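Side-chain contacts in vacuolar protein-sorting-associated protein 25 (Homo sapiens, PDB 3HTU), which is a subunit of ESCRT-II, required for sorting endosomal cargo into multivesicular bodies, and is represented here by the C-terminal winged-helix domain of the subunit: residues A[11-16]-A[41-46]; A[15-20]-A[26-31]; A[47-52]-A[72-77]; A[58-61]-A[65-68]. All blocks are in the same frame, centred on the assembly; numbering follows the deposited sequence.

Interaction 1 of 4, residues A[11-16]-A[41-46]; sequences GKLIYQ and DEEFHG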
loop_
_atom_site.group_PDB
_atom_site.type_symbol
_atom_site.label_atom_id
_atom_site.label_comp_id
_atom_site.label_asym_id
_atom_site.label_seq_id
_atom_site.Cartn_x
_atom_site.Cartn_y
_atom_site.Cartn_z
ATOM N N GLY A 11 0.612 12.092 2.396
ATOM C CA GLY A 11 1.782 11.757 1.572
ATOM C C GLY A 11 3.057 11.843 2.383
ATOM O O GLY A 11 3.836 10.886 2.425
ATOM N N LYS A 12 3.246 12.988 3.047
ATOM C CA LYS A 12 4.385 13.216 3.941
ATOM C C LYS A 12 4.507 12.116 5.005
ATOM O O LYS A 12 5.594 11.630 5.260
ATOM C CB LYS A 12 4.281 14.606 4.592
ATOM C CG LYS A 12 5.464 15.022 5.484
ATOM C CD LYS A 12 5.396 16.508 5.830
ATOM C CE LYS A 12 6.533 16.946 6.751
ATOM N NZ LYS A 12 7.876 16.968 6.084
ATOM N N LEU A 13 3.384 11.721 5.604
ATOM C CA LEU A 13 3.377 10.677 6.631
ATOM C C LEU A 13 3.703 9.282 6.112
ATOM O O LEU A 13 4.435 8.524 6.766
ATOM C CB LEU A 13 2.030 10.635 7.371
ATOM C CG LEU A 13 1.680 11.754 8.360
ATOM C CD1 LEU A 13 0.226 11.613 8.812
ATOM C CD2 LEU A 13 2.614 11.771 9.572
ATOM N N ILE A 14 3.152 8.929 4.951
ATOM C CA ILE A 14 3.396 7.611 4.387
ATOM C C ILE A 14 4.868 7.481 4.008
ATOM O O ILE A 14 5.499 6.460 4.260
ATOM C CB ILE A 14 2.501 7.325 3.147
ATOM C CG1 ILE A 14 1.030 7.188 3.556
ATOM C CG2 ILE A 14 2.952 6.042 2.424
ATOM C CD1 ILE A 14 0.060 7.579 2.453
ATOM N N TYR A 15 5.401 8.529 3.394
ATOM C CA TYR A 15 6.748 8.472 2.838
ATOM C C TYR A 15 7.783 8.436 3.956
ATOM O O TYR A 15 8.825 7.801 3.829
ATOM C CB TYR A 15 6.996 9.647 1.896
ATOM C CG TYR A 15 8.322 9.547 1.187
ATOM C CD1 TYR A 15 8.464 8.755 0.049
ATOM C CD2 TYR A 15 9.437 10.212 1.668
ATOM C CE1 TYR A 15 9.677 8.634 -0.585
ATOM C CE2 TYR A 15 10.663 10.103 1.029
ATOM C CZ TYR A 15 10.773 9.318 -0.102
ATOM O OH TYR A 15 11.981 9.200 -0.753
ATOM N N GLN A 16 7.471 9.136 5.045
ATOM C CA GLN A 16 8.219 9.069 6.285
ATOM C C GLN A 16 8.308 7.617 6.778
ATOM O O GLN A 16 9.373 7.176 7.186
ATOM C CB GLN A 16 7.511 9.941 7.323
ATOM C CG GLN A 16 8.378 10.918 8.073
ATOM C CD GLN A 16 7.556 11.945 8.856
ATOM O OE1 GLN A 16 7.834 13.146 8.810
ATOM N NE2 GLN A 16 6.539 11.476 9.577
ATOM N N ASP A 41 0.085 0.231 13.310
ATOM C CA ASP A 41 0.115 1.258 14.349
ATOM C C ASP A 41 0.331 2.677 13.801
ATOM O O ASP A 41 0.381 3.641 14.566
ATOM C CB ASP A 41 1.174 0.903 15.399
ATOM C CG ASP A 41 0.822 -0.352 16.172
ATOM O OD1 ASP A 41 -0.053 -0.274 17.068
ATOM O OD2 ASP A 41 1.420 -1.415 15.886
ATOM N N GLU A 42 0.447 2.798 12.479
ATOM C CA GLU A 42 0.666 4.097 11.833
ATOM C C GLU A 42 -0.602 4.930 11.665
ATOM O O GLU A 42 -1.714 4.392 11.592
ATOM C CB GLU A 42 1.378 3.923 10.485
ATOM C CG GLU A 42 2.754 4.588 10.404
ATOM C CD GLU A 42 3.719 4.158 11.503
ATOM O OE1 GLU A 42 4.788 4.803 11.618
ATOM O OE2 GLU A 42 3.427 3.185 12.245
ATOM N N GLU A 43 -0.410 6.244 11.578
ATOM C CA GLU A 43 -1.510 7.207 11.440
ATOM C C GLU A 43 -2.360 6.999 10.182
ATOM O O GLU A 43 -3.529 7.408 10.148
ATOM C CB GLU A 43 -0.969 8.644 11.501
ATOM C CG GLU A 43 -0.129 8.948 12.767
ATOM C CD GLU A 43 0.673 10.240 12.673
ATOM O OE1 GLU A 43 0.065 11.331 12.739
ATOM O OE2 GLU A 43 1.916 10.165 12.551
ATOM N N PHE A 44 -1.782 6.348 9.167
ATOM C CA PHE A 44 -2.483 6.100 7.901
ATOM C C PHE A 44 -3.142 4.721 7.770
ATOM O O PHE A 44 -3.762 4.427 6.749
ATOM C CB PHE A 44 -1.593 6.426 6.680
ATOM C CG PHE A 44 -0.271 5.701 6.655
ATOM C CD1 PHE A 44 -0.169 4.423 6.119
ATOM C CD2 PHE A 44 0.876 6.318 7.128
ATOM C CE1 PHE A 44 1.053 3.762 6.073
ATOM C CE2 PHE A 44 2.104 5.668 7.096
ATOM C CZ PHE A 44 2.193 4.382 6.572
ATOM N N HIS A 45 -3.043 3.879 8.796
ATOM C CA HIS A 45 -3.786 2.628 8.763
ATOM C C HIS A 45 -5.279 2.959 8.725
ATOM O O HIS A 45 -5.696 3.976 9.261
ATOM C CB HIS A 45 -3.443 1.746 9.958
ATOM C CG HIS A 45 -3.523 0.282 9.662
ATOM N ND1 HIS A 45 -4.666 -0.458 9.875
ATOM C CD2 HIS A 45 -2.606 -0.576 9.154
ATOM C CE1 HIS A 45 -4.445 -1.712 9.523
ATOM N NE2 HIS A 45 -3.201 -1.811 9.080
ATOM N N GLY A 46 -6.070 2.136 8.047
ATOM C CA GLY A 46 -7.497 2.416 7.898
ATOM C C GLY A 46 -7.852 3.542 6.932
ATOM O O GLY A 46 -9.020 3.694 6.572
#

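Interaction 2 of 4, residues A[15-20]-A[26-31]; sequences YQWVSR and SVFTLY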
loop_
_atom_site.group_PDB
_atom_site.type_symbol
_atom_site.label_atom_id
_atom_site.label_comp_id
_atom_site.label_asym_id
_atom_site.label_seq_id
_atom_site.Cartn_x
_atom_site.Cartn_y
_atom_site.Cartn_z
ATOM N N TYR A 15 5.401 8.529 3.394
ATOM C CA TYR A 15 6.748 8.472 2.838
ATOM C C TYR A 15 7.783 8.436 3.956
ATOM O O TYR A 15 8.825 7.801 3.829
ATOM C CB TYR A 15 6.996 9.647 1.896
ATOM C CG TYR A 15 8.322 9.547 1.187
ATOM C CD1 TYR A 15 8.464 8.755 0.049
ATOM C CD2 TYR A 15 9.437 10.212 1.668
ATOM C CE1 TYR A 15 9.677 8.634 -0.585
ATOM C CE2 TYR A 15 10.663 10.103 1.029
ATOM C CZ TYR A 15 10.773 9.318 -0.102
ATOM O OH TYR A 15 11.981 9.200 -0.753
ATOM N N GLN A 16 7.471 9.136 5.045
ATOM C CA GLN A 16 8.219 9.069 6.285
ATOM C C GLN A 16 8.308 7.617 6.778
ATOM O O GLN A 16 9.373 7.176 7.186
ATOM C CB GLN A 16 7.511 9.941 7.323
ATOM C CG GLN A 16 8.378 10.918 8.073
ATOM C CD GLN A 16 7.556 11.945 8.856
ATOM O OE1 GLN A 16 7.834 13.146 8.810
ATOM N NE2 GLN A 16 6.539 11.476 9.577
ATOM N N TRP A 17 7.193 6.877 6.726
ATOM C CA TRP A 17 7.154 5.503 7.242
ATOM C C TRP A 17 7.930 4.512 6.367
ATOM O O TRP A 17 8.574 3.591 6.880
ATOM C CB TRP A 17 5.707 5.003 7.442
ATOM C CG TRP A 17 5.692 3.583 7.884
ATOM C CD1 TRP A 17 5.851 3.126 9.161
ATOM C CD2 TRP A 17 5.602 2.417 7.048
ATOM N NE1 TRP A 17 5.838 1.754 9.178
ATOM C CE2 TRP A 17 5.686 1.290 7.896
ATOM C CE3 TRP A 17 5.444 2.216 5.667
ATOM C CZ2 TRP A 17 5.616 -0.021 7.414
ATOM C CZ3 TRP A 17 5.368 0.910 5.186
ATOM C CH2 TRP A 17 5.457 -0.191 6.058
ATOM N N VAL A 18 7.840 4.687 5.052
ATOM C CA VAL A 18 8.555 3.825 4.109
ATOM C C VAL A 18 10.062 3.965 4.324
ATOM O O VAL A 18 10.789 2.976 4.275
ATOM C CB VAL A 18 8.196 4.138 2.628
ATOM C CG1 VAL A 18 9.000 3.254 1.674
ATOM C CG2 VAL A 18 6.695 3.969 2.377
ATOM N N SER A 19 10.509 5.194 4.575
ATOM C CA SER A 19 11.925 5.489 4.812
ATOM C C SER A 19 12.371 5.069 6.216
ATOM O O SER A 19 13.244 4.205 6.361
ATOM C CB SER A 19 12.213 6.974 4.576
ATOM O OG SER A 19 11.909 7.354 3.243
ATOM N N ARG A 20 11.765 5.674 7.240
ATOM C CA ARG A 20 12.060 5.339 8.634
ATOM C C ARG A 20 11.591 3.926 8.975
ATOM O O ARG A 20 10.395 3.701 9.191
ATOM C CB ARG A 20 11.388 6.322 9.603
ATOM C CG ARG A 20 11.723 7.792 9.419
ATOM C CD ARG A 20 10.903 8.629 10.391
ATOM N NE ARG A 20 11.148 10.063 10.244
ATOM C CZ ARG A 20 10.590 11.009 10.999
ATOM N NH1 ARG A 20 9.739 10.687 11.968
ATOM N NH2 ARG A 20 10.885 12.286 10.782
ATOM N N SER A 26 10.472 -1.735 -1.461
ATOM C CA SER A 26 10.222 -0.534 -2.253
ATOM C C SER A 26 8.822 -0.602 -2.880
ATOM O O SER A 26 8.230 0.431 -3.178
ATOM C CB SER A 26 11.289 -0.353 -3.340
ATOM O OG SER A 26 12.326 0.516 -2.909
ATOM N N VAL A 27 8.309 -1.827 -3.047
ATOM C CA VAL A 27 7.031 -2.086 -3.729
ATOM C C VAL A 27 5.943 -2.577 -2.742
ATOM O O VAL A 27 6.145 -3.567 -2.004
ATOM C CB VAL A 27 7.250 -3.077 -4.906
ATOM C CG1 VAL A 27 6.081 -3.129 -5.782
ATOM C CG2 VAL A 27 8.426 -2.599 -5.780
ATOM N N PHE A 28 4.810 -1.871 -2.729
ATOM C CA PHE A 28 3.716 -2.123 -1.783
ATOM C C PHE A 28 2.391 -2.190 -2.542
ATOM O O PHE A 28 2.181 -1.429 -3.467
ATOM C CB PHE A 28 3.624 -0.995 -0.736
ATOM C CG PHE A 28 4.824 -0.862 0.148
ATOM C CD1 PHE A 28 5.889 -0.022 -0.207
ATOM C CD2 PHE A 28 4.897 -1.550 1.350
ATOM C CE1 PHE A 28 6.982 0.111 0.602
ATOM C CE2 PHE A 28 5.998 -1.419 2.167
ATOM C CZ PHE A 28 7.037 -0.588 1.799
ATOM N N THR A 29 1.492 -3.101 -2.171
ATOM C CA THR A 29 0.110 -3.001 -2.639
ATOM C C THR A 29 -0.532 -1.812 -1.922
ATOM O O THR A 29 -0.074 -1.394 -0.864
ATOM C CB THR A 29 -0.712 -4.329 -2.446
ATOM O OG1 THR A 29 -0.860 -4.626 -1.051
ATOM C CG2 THR A 29 -0.007 -5.516 -3.134
ATOM N N LEU A 30 -1.568 -1.235 -2.517
ATOM C CA LEU A 30 -2.311 -0.192 -1.836
ATOM C C LEU A 30 -2.953 -0.751 -0.556
ATOM O O LEU A 30 -2.906 -0.112 0.497
ATOM C CB LEU A 30 -3.392 0.389 -2.750
ATOM C CG LEU A 30 -3.002 1.142 -4.020
ATOM C CD1 LEU A 30 -4.049 2.243 -4.293
ATOM C CD2 LEU A 30 -1.615 1.733 -3.939
ATOM N N TYR A 31 -3.503 -1.959 -0.644
ATOM C CA TYR A 31 -4.140 -2.591 0.529
ATOM C C TYR A 31 -3.204 -2.681 1.725
ATOM O O TYR A 31 -3.580 -2.292 2.824
ATOM C CB TYR A 31 -4.688 -3.973 0.190
ATOM C CG TYR A 31 -5.371 -4.688 1.350
ATOM C CD1 TYR A 31 -6.689 -4.404 1.694
ATOM C CD2 TYR A 31 -4.693 -5.657 2.081
ATOM C CE1 TYR A 31 -7.327 -5.079 2.758
ATOM C CE2 TYR A 31 -5.304 -6.325 3.152
ATOM C CZ TYR A 31 -6.621 -6.033 3.480
ATOM O OH TYR A 31 -7.213 -6.711 4.532
#

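Interaction 3 of 4, residues A[47-52]-A[72-77]; sequences LDEATL and DGRGVK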
loop_
_atom_site.group_PDB
_atom_site.type_symbol
_atom_site.label_atom_id
_atom_site.label_comp_id
_atom_site.label_asym_id
_atom_site.label_seq_id
_atom_site.Cartn_x
_atom_site.Cartn_y
_atom_site.Cartn_z
ATOM N N LEU A 47 -6.862 4.331 6.508
ATOM C CA LEU A 47 -7.076 5.368 5.485
ATOM C C LEU A 47 -7.780 4.755 4.281
ATOM O O LEU A 47 -7.396 3.675 3.834
ATOM C CB LEU A 47 -5.743 5.974 5.034
ATOM C CG LEU A 47 -5.552 7.474 4.761
ATOM C CD1 LEU A 47 -4.615 7.685 3.573
ATOM C CD2 LEU A 47 -6.854 8.236 4.560
ATOM N N ASP A 48 -8.815 5.433 3.779
ATOM C CA ASP A 48 -9.594 4.964 2.634
ATOM C C ASP A 48 -8.741 4.970 1.342
ATOM O O ASP A 48 -7.819 5.776 1.228
ATOM C CB ASP A 48 -10.858 5.830 2.460
ATOM C CG ASP A 48 -10.541 7.310 2.223
ATOM O OD1 ASP A 48 -10.115 8.006 3.169
ATOM O OD2 ASP A 48 -10.724 7.790 1.078
ATOM N N GLU A 49 -9.051 4.085 0.386
ATOM C CA GLU A 49 -8.269 3.992 -0.860
ATOM C C GLU A 49 -8.264 5.313 -1.607
ATOM O O GLU A 49 -7.230 5.718 -2.157
ATOM C CB GLU A 49 -8.768 2.880 -1.809
ATOM C CG GLU A 49 -7.659 2.334 -2.771
ATOM C CD GLU A 49 -8.065 2.260 -4.255
ATOM O OE1 GLU A 49 -7.413 1.492 -5.004
ATOM O OE2 GLU A 49 -9.016 2.968 -4.691
ATOM N N ALA A 50 -9.416 5.976 -1.635
ATOM C CA ALA A 50 -9.574 7.213 -2.404
ATOM C C ALA A 50 -8.591 8.293 -1.963
ATOM O O ALA A 50 -7.954 8.934 -2.794
ATOM C CB ALA A 50 -11.005 7.720 -2.324
ATOM N N THR A 51 -8.466 8.478 -0.653
ATOM C CA THR A 51 -7.593 9.492 -0.084
ATOM C C THR A 51 -6.126 9.047 -0.179
ATOM O O THR A 51 -5.250 9.870 -0.406
ATOM C CB THR A 51 -7.974 9.796 1.381
ATOM O OG1 THR A 51 -9.347 10.229 1.447
ATOM C CG2 THR A 51 -7.082 10.891 1.959
ATOM N N LEU A 52 -5.887 7.745 -0.008
ATOM C CA LEU A 52 -4.574 7.140 -0.171
ATOM C C LEU A 52 -4.026 7.372 -1.575
ATOM O O LEU A 52 -2.856 7.695 -1.732
ATOM C CB LEU A 52 -4.643 5.634 0.116
ATOM C CG LEU A 52 -3.383 4.817 -0.156
ATOM C CD1 LEU A 52 -2.326 5.147 0.889
ATOM C CD2 LEU A 52 -3.688 3.308 -0.195
ATOM N N ASP A 72 -4.227 -6.677 -12.156
ATOM C CA ASP A 72 -3.557 -7.926 -11.765
ATOM C C ASP A 72 -2.493 -7.745 -10.690
ATOM O O ASP A 72 -1.894 -8.728 -10.217
ATOM C CB ASP A 72 -2.950 -8.654 -12.985
ATOM C CG ASP A 72 -1.939 -7.804 -13.751
ATOM O OD1 ASP A 72 -2.239 -6.641 -14.053
ATOM O OD2 ASP A 72 -0.848 -8.305 -14.085
ATOM N N GLY A 73 -2.257 -6.502 -10.293
ATOM C CA GLY A 73 -1.261 -6.228 -9.281
ATOM C C GLY A 73 -1.062 -4.759 -9.010
ATOM O O GLY A 73 -0.024 -4.179 -9.402
ATOM N N ARG A 74 -2.060 -4.180 -8.334
ATOM C CA ARG A 74 -2.136 -2.759 -8.045
ATOM C C ARG A 74 -1.234 -2.423 -6.888
ATOM O O ARG A 74 -1.094 -3.210 -5.936
ATOM C CB ARG A 74 -3.559 -2.344 -7.638
ATOM C CG ARG A 74 -4.606 -2.382 -8.736
ATOM C CD ARG A 74 -5.970 -1.917 -8.204
ATOM N NE ARG A 74 -5.977 -0.558 -7.639
ATOM C CZ ARG A 74 -6.180 0.554 -8.349
ATOM N NH1 ARG A 74 -6.372 0.483 -9.655
ATOM N NH2 ARG A 74 -6.184 1.736 -7.753
ATOM N N GLY A 75 -0.658 -1.228 -6.937
ATOM C CA GLY A 75 0.175 -0.796 -5.838
ATOM C C GLY A 75 1.042 0.378 -6.189
ATOM O O GLY A 75 0.703 1.164 -7.068
ATOM N N VAL A 76 2.165 0.492 -5.490
ATOM C CA VAL A 76 2.968 1.687 -5.554
ATOM C C VAL A 76 4.436 1.318 -5.299
ATOM O O VAL A 76 4.740 0.421 -4.494
ATOM C CB VAL A 76 2.402 2.799 -4.614
ATOM C CG1 VAL A 76 2.390 2.348 -3.156
ATOM C CG2 VAL A 76 3.162 4.116 -4.755
ATOM N N LYS A 77 5.341 1.963 -6.040
ATOM C CA LYS A 77 6.771 1.873 -5.717
ATOM C C LYS A 77 7.247 3.212 -5.218
ATOM O O LYS A 77 6.955 4.239 -5.811
ATOM C CB LYS A 77 7.593 1.423 -6.929
ATOM C CG LYS A 77 9.118 1.294 -6.677
ATOM C CD LYS A 77 9.775 0.535 -7.839
ATOM C CE LYS A 77 11.307 0.456 -7.725
ATOM N NZ LYS A 77 11.891 -0.236 -8.930
#

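Interaction 4 of 4, residues A[58-61]-A[65-68]; sequences ALQQ and AEII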
loop_
_atom_site.group_PDB
_atom_site.type_symbol
_atom_site.label_atom_id
_atom_site.label_comp_id
_atom_site.label_asym_id
_atom_site.label_seq_id
_atom_site.Cartn_x
_atom_site.Cartn_y
_atom_site.Cartn_z
ATOM N N ALA A 58 0.282 13.000 -5.037
ATOM C CA ALA A 58 1.133 14.110 -4.627
ATOM C C ALA A 58 2.595 13.673 -4.520
ATOM O O ALA A 58 3.488 14.398 -4.961
ATOM C CB ALA A 58 0.652 14.722 -3.306
ATOM N N LEU A 59 2.820 12.481 -3.957
ATOM C CA LEU A 59 4.152 11.855 -3.931
ATOM C C LEU A 59 4.685 11.620 -5.339
ATOM O O LEU A 59 5.800 12.036 -5.636
ATOM C CB LEU A 59 4.152 10.546 -3.135
ATOM C CG LEU A 59 4.593 10.437 -1.659
ATOM C CD1 LEU A 59 4.832 11.742 -0.915
ATOM C CD2 LEU A 59 3.664 9.530 -0.891
ATOM N N GLN A 60 3.899 10.976 -6.201
ATOM C CA GLN A 60 4.311 10.762 -7.589
ATOM C C GLN A 60 4.743 12.061 -8.304
ATOM O O GLN A 60 5.729 12.052 -9.054
ATOM C CB GLN A 60 3.265 9.995 -8.413
ATOM C CG GLN A 60 3.636 9.879 -9.903
ATOM C CD GLN A 60 3.205 8.588 -10.588
ATOM O OE1 GLN A 60 2.424 7.809 -10.060
ATOM N NE2 GLN A 60 3.735 8.363 -11.802
ATOM N N GLN A 61 4.002 13.146 -8.073
ATOM C CA GLN A 61 4.335 14.476 -8.635
ATOM C C GLN A 61 5.715 14.979 -8.217
ATOM O O GLN A 61 6.347 15.718 -8.964
ATOM C CB GLN A 61 3.279 15.525 -8.262
ATOM C CG GLN A 61 2.071 15.594 -9.208
ATOM C CD GLN A 61 1.077 16.703 -8.829
ATOM O OE1 GLN A 61 1.082 17.799 -9.417
ATOM N NE2 GLN A 61 0.228 16.427 -7.836
ATOM N N ALA A 65 7.354 8.489 -5.801
ATOM C CA ALA A 65 6.487 7.318 -5.933
ATOM C C ALA A 65 6.055 7.157 -7.370
ATOM O O ALA A 65 5.943 8.135 -8.098
ATOM C CB ALA A 65 5.247 7.459 -5.034
ATOM N N GLU A 66 5.848 5.911 -7.782
ATOM C CA GLU A 66 5.183 5.631 -9.039
ATOM C C GLU A 66 4.051 4.642 -8.753
ATOM O O GLU A 66 4.278 3.558 -8.216
ATOM C CB GLU A 66 6.144 5.054 -10.076
ATOM C CG GLU A 66 5.513 4.931 -11.455
ATOM C CD GLU A 66 6.482 4.413 -12.522
ATOM O OE1 GLU A 66 7.707 4.677 -12.422
ATOM O OE2 GLU A 66 6.010 3.731 -13.458
ATOM N N ILE A 67 2.844 5.012 -9.153
ATOM C CA ILE A 67 1.680 4.171 -8.871
ATOM C C ILE A 67 1.519 3.114 -9.960
ATOM O O ILE A 67 1.724 3.391 -11.145
ATOM C CB ILE A 67 0.401 5.044 -8.665
ATOM C CG1 ILE A 67 0.656 6.064 -7.543
ATOM C CG2 ILE A 67 -0.835 4.159 -8.357
ATOM C CD1 ILE A 67 -0.244 7.312 -7.590
ATOM N N ILE A 68 1.215 1.878 -9.540
ATOM C CA ILE A 68 0.850 0.795 -10.465
ATOM C C ILE A 68 -0.649 0.519 -10.381
ATOM O O ILE A 68 -1.181 0.127 -9.324
ATOM C CB ILE A 68 1.692 -0.504 -10.265
ATOM C CG1 ILE A 68 3.193 -0.196 -10.376
ATOM C CG2 ILE A 68 1.392 -1.520 -11.334
ATOM C CD1 ILE A 68 3.918 -0.030 -9.053
#

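Interaction 1 of 4, residues A[11-16]-A[41-46]
Ile14 and Phe44 form the tight half of this contact, the isoleucine lying over one face of the phenyl ring. Its CG1 does the touching, standing 3.7 Å from the centroid of the Phe44 ring and 15° off the ring normal, a CH-pi contact in which Phe44 CG and CD2 are the nearest carbons. Farther round the rim the ring meets helix backbone: Phe44 CE2 lies 3.6 Å from Ile14 CA and 3.7 Å from Leu13 O, which approaches obliquely. With chi1 at 56°, Phe44 CG sits between its own backbone N and carbonyl carbon, and the ring is carried from the loop onto the helix. Glu42 CB packs against the opposite face, so the ring lies between the helix and its own type I beta turn, Glu42 to His45, which a bond from His45 N to Glu42 O closes.

The other half is looser and faces solvent. Leu13 meets Glu43 at about a right angle, with Leu13 CD2 3.5 Å from Glu43 OE2 and Leu13 CD1 3.9 Å from Glu43 OE1. The two methyls each lie near one carboxylate oxygen, to which they can offer no hydrogen bond. The carboxylate has a long, weak ion pair from OE1 to Arg5 and, being exposed, is probably also solvated.

Toward the interior, Ile14 continues onto Leu52 and Ala55 of helix 49-61 and Phe78 of strand 75-78, while Phe44 also touches Trp10. The loop that follows helix 30-35 is thereby laid along helix 7-19.

Interaction 2 of 4, residues A[15-20]-A[26-31]
This is a buried, wholly apolar contact in which Trp17 and Val18, near the end of helix 7-19, pack on Phe28 of the short strand 27-28. Phe28 bridges the two. Phe28 CE2 lies 3.9 Å from Trp17 CZ3 and 4.1 Å from Trp17 CH2, while Phe28 CE1, across the ring from it, lies 3.9 Å from Val18 CG1. The indole offers its edge to Phe28 CE2, close to the indole plane. The six-membered ring of Trp17 and the ring of Phe28 are inclined at 60°, with centroids 5.9 Å apart, an oblique meeting of aromatics. Trp17 CG is anti to the backbone N (chi1 177°), which swings the indole along the helix flank to the strand. In the winged-helix fold this joins the first helix to the first strand of the small antiparallel sheet, and Leu33 of helix 30-35 packs on both Trp17 and Phe28. Phe28 pairs through its backbone with Val76. Val27 O accepts from a basic side chain of another protein, and Thr29 OG1 is hydrogen-bonded to an acidic one. Thr29, the N-cap of helix 30-35, and Glu32, whose OE1 accepts from Thr29 N, form a capping box. At the end of helix 7-19, Ser19 OG and Ser19 N reach Tyr15 O from opposite faces of its carbonyl plane, each at 3.2 Å.

Interaction 3 of 4, residues A[47-52]-A[72-77]
Glu49 sends its CG out roughly anti to its backbone N and then bends at chi2, while Arg74 bends late, at chi3 (58°), and these two turns carry a carboxylate and a guanidinium group to each other. In the winged-helix fold the pair links the first turn of helix 49-61 to the end of the wing, the loop that leads into strand 75-78.

The contact is one salt bridge. Arg74 NH2 stands 3.0 Å from Glu49 OE1, and the hydrogen bond within it is weak, its N-H...O angle being 132°. Arg74 NE is farther off, 3.6 Å from the same Glu49 OE1, the oxygen that makes the bridge. The side chains cross at about a right angle and the two charged planes are 44° apart, so this is not the coplanar, two-pronged pairing that arginine and glutamate can make. Solvent probably shares both groups, since little surface is buried here. Apolar side chains border both: Leu30 touches Glu49 and Leu53 touches Arg74. The backbone of the wing residue has a further role in the assembly: Arg74 N donates to a polar side chain of another protein, and Lys77 NZ makes a salt bridge with an acidic side chain of that protein.

At the start of helix 49-61 the carboxylate of Glu49 would be favoured by the helix dipole, and Asp48 occupies the N-cap. Asp48 OD2 is gripped twice by one residue: Thr51 N comes from above the carboxylate plane at 2.9 Å, and Thr51 OG1 meets the syn lone pair of Asp48 OD2 at 2.8 Å.

Interaction 4 of 4, residues A[58-61]-A[65-68]
The short connection between the third helix of the winged-helix fold and its second strand is closed here, where Leu59 and Gln60 of helix 49-61 meet Ala65, Glu66 and Ile67 of strand 65-68. Gln60 does most of the work. Its CG is anti to the backbone N (chi1 175°) and the chain then bends at chi2, bringing the amide across to the strand. Gln60 OE1 accepts a hydrogen bond of 3.0 Å from Ile67 N; the bond is nearly straight at 162°, though the donor stands above the carbonyl plane, 44° out of it. The same Gln60 OE1 has Ile67 CG1 at 3.5 Å, while Gln60 NE2 is turned to the aliphatic stem of Glu66, 3.9 Å from Glu66 CG. At the helix backbone, Gln60 CA makes a CA-H...O contact of 3.1 Å with Ala65 O. On the buried side Leu59 CB rests 3.8 Å from Ala65 CB; from the neighbouring strand, Phe78 packs on Leu59 and Val76 on Ala65. The carboxylate of Glu66 lies beyond this contact, bonding to a polar side chain and the backbone of another protein.

Glu66 and Ile68 pair through their backbones with strand 75-78, so Ile67 N faces the outer side of the strand, and the amide oxygen of Gln60 satisfies it as a further strand might.

In the fold
Helix 7-19 opens two of the four contacts. Interaction 2 closes the shorter loop, bringing strand 27-28 back to the helix, and starts from overlapping residues of the same helix as interaction 1, which closes the longer loop by returning residues 41-46; Trp17 packs on Glu42 and Phe44 where they touch. Interaction 3 follows in series, its loop running from the start of helix 49-61 through strand 65-68 and the wing, with interaction 4 nested within it. The sheet joins the later contacts: Phe28 pairs with Val76, and Gly75 and Lys77 pair with Ile68 and Glu66. Ile14 against Leu52, and Tyr15 against Leu59, tie helix 7-19 to helix 49-61.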